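Local coordinates for BH2602 protein (Bacillus halodurans, PDB 3NWZ) that probably hydrolyses acyl-CoA thioesters, as a hot-dog-fold member of the PaaI-type thioesterases, and binds coenzyme A, at residues A[120-131]-A[143-154]. Numbering follows the deposited sequence.
Sequences PGMGTYLRAVAS and EGKVYTDQGETV
Tyr147 CB and CD1 lie over one face of the Arg127 guanidinium, CB toward its rim; guanidinium and ring planes are 38° apart, with NH2 3.4 Å from Tyr147 CD1. The Arg127 chain, CG anti to the backbone N (chi1 -153°), bends at chi3 to bring the group there. At the edge of the Tyr147 ring, near its plane, Val129 CG2 sits 4.0 Å from CE1; Glu152 O also lies at the edge, in plane. The Tyr125 ring meets Asp149 CB through CE1 and CZ, its plane almost perpendicular to the carboxylate. That carboxylate holds the loop leading into strand 125-135: Asp149 OD2 accepts from Thr124 N at 2.6 Å, above its plane, and from Thr124 OG1 on its anti lone pair. From Arg127 to Ser131 the strands pair antiparallel, with two backbone bonds each at Arg127-Tyr147, Val129-Lys145 and Ser131-Glu143. Thr148 OG1 accepts from Gln150 N in an ST turn, within the type I turn leading to strand 153-163. On the opposite sheet face, Leu126, Ala128 and Val146 pack against helix 83-100, the central helix of the hot-dog fold. Lys145 NZ reaches Glu143 of the second subunit in a salt bridge; strand 64-69 flanks strand 125-135.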
loop_
_atom_site.group_PDB
_atom_site.type_symbol
_atom_site.label_atom_id
_atom_site.label_comp_id
_atom_site.label_asym_id
_atom_site.label_seq_id
_atom_site.Cartn_x
_atom_site.Cartn_y
_atom_site.Cartn_z
ATOM N N PRO A 120 -16.327 -3.476 8.822
ATOM C CA PRO A 120 -16.199 -4.860 9.277
ATOM C C PRO A 120 -16.859 -5.801 8.290
ATOM O O PRO A 120 -18.022 -5.595 7.930
ATOM C CB PRO A 120 -16.948 -4.858 10.604
ATOM C CG PRO A 120 -16.765 -3.446 11.090
ATOM C CD PRO A 120 -17.009 -2.655 9.838
ATOM N N GLY A 121 -16.134 -6.821 7.839
ATOM C CA GLY A 121 -16.746 -7.763 6.932
ATOM C C GLY A 121 -17.794 -8.543 7.714
ATOM O O GLY A 121 -17.455 -9.232 8.672
HETATM N N MSE A 122 -19.066 -8.426 7.344
HETATM C CA MSE A 122 -20.118 -9.157 8.049
HETATM C C MSE A 122 -21.320 -9.421 7.150
HETATM O O MSE A 122 -21.531 -8.744 6.145
HETATM C CB MSE A 122 -20.562 -8.392 9.294
HETATM C CG MSE A 122 -19.409 -7.954 10.191
HETATM SE SE MSE A 122 -19.964 -7.193 11.873
HETATM C CE MSE A 122 -18.401 -7.649 12.906
ATOM N N GLY A 123 -22.113 -10.415 7.528
ATOM C CA GLY A 123 -23.264 -10.777 6.733
ATOM C C GLY A 123 -23.117 -12.244 6.394
ATOM O O GLY A 123 -22.471 -12.979 7.143
ATOM N N THR A 124 -23.673 -12.674 5.267
ATOM C CA THR A 124 -23.594 -14.069 4.876
ATOM C C THR A 124 -22.481 -14.421 3.891
ATOM O O THR A 124 -22.161 -15.591 3.718
ATOM C CB THR A 124 -24.921 -14.534 4.284
ATOM O OG1 THR A 124 -25.247 -13.726 3.141
ATOM C CG2 THR A 124 -26.014 -14.433 5.331
ATOM N N TYR A 125 -21.906 -13.424 3.228
ATOM C CA TYR A 125 -20.813 -13.692 2.294
ATOM C C TYR A 125 -20.113 -12.410 1.862
ATOM O O TYR A 125 -20.679 -11.330 1.966
ATOM C CB TYR A 125 -21.328 -14.415 1.051
ATOM C CG TYR A 125 -22.179 -13.547 0.170
ATOM C CD1 TYR A 125 -23.564 -13.548 0.289
ATOM C CD2 TYR A 125 -21.593 -12.667 -0.733
ATOM C CE1 TYR A 125 -24.352 -12.687 -0.470
ATOM C CE2 TYR A 125 -22.368 -11.800 -1.496
ATOM C CZ TYR A 125 -23.747 -11.816 -1.358
ATOM O OH TYR A 125 -24.513 -10.959 -2.103
ATOM N N LEU A 126 -18.880 -12.533 1.384
ATOM C CA LEU A 126 -18.134 -11.371 0.913
ATOM C C LEU A 126 -18.046 -11.411 -0.606
ATOM O O LEU A 126 -18.131 -12.482 -1.217
ATOM C CB LEU A 126 -16.740 -11.326 1.537
ATOM C CG LEU A 126 -16.809 -11.084 3.046
ATOM C CD1 LEU A 126 -15.496 -10.500 3.556
ATOM C CD2 LEU A 126 -17.950 -10.105 3.340
ATOM N N ARG A 127 -17.900 -10.251 -1.229
ATOM C CA ARG A 127 -17.844 -10.238 -2.680
ATOM C C ARG A 127 -16.719 -9.340 -3.134
ATOM O O ARG A 127 -16.867 -8.127 -3.125
ATOM C CB ARG A 127 -19.188 -9.741 -3.257
ATOM C CG ARG A 127 -19.486 -10.276 -4.644
ATOM C CD ARG A 127 -20.724 -9.604 -5.247
ATOM N NE ARG A 127 -20.448 -8.265 -5.771
ATOM C CZ ARG A 127 -21.143 -7.178 -5.450
ATOM N NH1 ARG A 127 -22.156 -7.266 -4.599
ATOM N NH2 ARG A 127 -20.826 -6.002 -5.978
ATOM N N ALA A 128 -15.586 -9.912 -3.512
ATOM C CA ALA A 128 -14.489 -9.077 -3.966
ATOM C C ALA A 128 -14.577 -8.864 -5.489
ATOM O O ALA A 128 -14.823 -9.802 -6.250
ATOM C CB ALA A 128 -13.123 -9.712 -3.570
ATOM N N VAL A 129 -14.371 -7.627 -5.932
ATOM C CA VAL A 129 -14.422 -7.320 -7.374
ATOM C C VAL A 129 -13.162 -6.622 -7.833
ATOM O O VAL A 129 -12.820 -5.558 -7.321
ATOM C CB VAL A 129 -15.641 -6.412 -7.731
ATOM C CG1 VAL A 129 -15.741 -6.248 -9.274
ATOM C CG2 VAL A 129 -16.904 -7.008 -7.140
ATOM N N ALA A 130 -12.495 -7.210 -8.819
ATOM C CA ALA A 130 -11.243 -6.669 -9.329
ATOM C C ALA A 130 -11.309 -6.222 -10.794
ATOM O O ALA A 130 -12.059 -6.794 -11.588
ATOM C CB ALA A 130 -10.113 -7.745 -9.152
ATOM N N SER A 131 -10.501 -5.214 -11.134
ATOM C CA SER A 131 -10.399 -4.691 -12.507
ATOM C C SER A 131 -8.961 -4.252 -12.863
ATOM O O SER A 131 -8.251 -3.662 -12.057
ATOM C CB SER A 131 -11.374 -3.513 -12.742
ATOM O OG SER A 131 -10.974 -2.322 -12.096
ATOM N N GLU A 143 -6.857 -3.442 -9.557
ATOM C CA GLU A 143 -7.485 -2.792 -8.418
ATOM C C GLU A 143 -8.746 -3.548 -8.053
ATOM O O GLU A 143 -9.360 -4.169 -8.913
ATOM C CB GLU A 143 -7.852 -1.351 -8.776
ATOM C CG GLU A 143 -9.142 -1.233 -9.614
ATOM C CD GLU A 143 -9.436 0.189 -10.038
ATOM O OE1 GLU A 143 -9.622 1.058 -9.153
ATOM O OE2 GLU A 143 -9.477 0.436 -11.262
ATOM N N GLY A 144 -9.148 -3.486 -6.789
ATOM C CA GLY A 144 -10.354 -4.193 -6.386
ATOM C C GLY A 144 -11.053 -3.701 -5.125
ATOM O O GLY A 144 -10.532 -2.880 -4.387
ATOM N N LYS A 145 -12.251 -4.215 -4.886
ATOM C CA LYS A 145 -13.042 -3.857 -3.723
ATOM C C LYS A 145 -13.739 -5.089 -3.180
ATOM O O LYS A 145 -14.031 -6.042 -3.917
ATOM C CB LYS A 145 -14.095 -2.807 -4.077
ATOM C CG LYS A 145 -13.557 -1.395 -4.100
ATOM C CD LYS A 145 -14.657 -0.390 -4.418
ATOM C CE LYS A 145 -14.120 1.031 -4.389
ATOM N NZ LYS A 145 -13.028 1.212 -5.393
ATOM N N VAL A 146 -13.984 -5.068 -1.876
ATOM C CA VAL A 146 -14.666 -6.158 -1.208
ATOM C C VAL A 146 -15.978 -5.577 -0.660
ATOM O O VAL A 146 -15.977 -4.523 -0.033
ATOM C CB VAL A 146 -13.801 -6.735 -0.047
ATOM C CG1 VAL A 146 -14.524 -7.876 0.618
ATOM C CG2 VAL A 146 -12.463 -7.212 -0.577
ATOM N N TYR A 147 -17.083 -6.280 -0.905
ATOM C CA TYR A 147 -18.417 -5.849 -0.465
ATOM C C TYR A 147 -19.156 -6.861 0.411
ATOM O O TYR A 147 -18.957 -8.077 0.294
ATOM C CB TYR A 147 -19.298 -5.556 -1.693
ATOM C CG TYR A 147 -18.727 -4.528 -2.646
ATOM C CD1 TYR A 147 -18.345 -4.880 -3.933
ATOM C CD2 TYR A 147 -18.588 -3.206 -2.260
ATOM C CE1 TYR A 147 -17.837 -3.929 -4.815
ATOM C CE2 TYR A 147 -18.084 -2.256 -3.128
ATOM C CZ TYR A 147 -17.710 -2.617 -4.402
ATOM O OH TYR A 147 -17.217 -1.654 -5.256
ATOM N N THR A 148 -20.027 -6.361 1.279
ATOM C CA THR A 148 -20.815 -7.245 2.140
ATOM C C THR A 148 -21.988 -7.638 1.272
ATOM O O THR A 148 -22.069 -7.191 0.123
ATOM C CB THR A 148 -21.358 -6.505 3.349
ATOM O OG1 THR A 148 -22.159 -5.401 2.906
ATOM C CG2 THR A 148 -20.235 -6.005 4.207
ATOM N N ASP A 149 -22.903 -8.450 1.793
ATOM C CA ASP A 149 -24.071 -8.828 0.987
ATOM C C ASP A 149 -25.096 -7.690 0.908
ATOM O O ASP A 149 -26.214 -7.879 0.425
ATOM C CB ASP A 149 -24.751 -10.085 1.538
ATOM C CG ASP A 149 -24.875 -10.070 3.037
ATOM O OD1 ASP A 149 -24.845 -8.978 3.641
ATOM O OD2 ASP A 149 -25.012 -11.161 3.615
ATOM N N GLN A 150 -24.711 -6.511 1.387
ATOM C CA GLN A 150 -25.585 -5.349 1.348
ATOM C C GLN A 150 -25.081 -4.386 0.288
ATOM O O GLN A 150 -25.837 -3.580 -0.240
ATOM C CB GLN A 150 -25.606 -4.647 2.707
ATOM C CG GLN A 150 -26.200 -5.495 3.813
ATOM C CD GLN A 150 -27.593 -5.995 3.470
ATOM O OE1 GLN A 150 -28.565 -5.247 3.530
ATOM N NE2 GLN A 150 -27.689 -7.263 3.090
ATOM N N GLY A 151 -23.798 -4.485 -0.037
ATOM C CA GLY A 151 -23.229 -3.591 -1.022
ATOM C C GLY A 151 -22.290 -2.648 -0.304
ATOM O O GLY A 151 -21.659 -1.790 -0.928
ATOM N N GLU A 152 -22.207 -2.796 1.018
ATOM C CA GLU A 152 -21.312 -1.962 1.816
ATOM C C GLU A 152 -19.887 -2.360 1.496
ATOM O O GLU A 152 -19.605 -3.538 1.320
ATOM C CB GLU A 152 -21.581 -2.168 3.299
ATOM C CG GLU A 152 -22.802 -1.428 3.812
ATOM C CD GLU A 152 -23.694 -2.309 4.666
ATOM O OE1 GLU A 152 -24.668 -1.779 5.242
ATOM O OE2 GLU A 152 -23.424 -3.532 4.755
ATOM N N THR A 153 -18.991 -1.384 1.414
ATOM C CA THR A 153 -17.591 -1.661 1.095
ATOM C C THR A 153 -16.767 -2.056 2.328
ATOM O O THR A 153 -16.448 -1.217 3.171
ATOM C CB THR A 153 -16.903 -0.438 0.408
ATOM O OG1 THR A 153 -17.511 -0.180 -0.871
ATOM C CG2 THR A 153 -15.409 -0.710 0.208
ATOM N N VAL A 154 -16.432 -3.341 2.420
ATOM C CA VAL A 154 -15.634 -3.867 3.517
ATOM C C VAL A 154 -14.202 -3.376 3.383
ATOM O O VAL A 154 -13.573 -2.979 4.368
ATOM C CB VAL A 154 -15.631 -5.412 3.508
ATOM C CG1 VAL A 154 -14.680 -5.957 4.586
ATOM C CG2 VAL A 154 -17.039 -5.924 3.710
#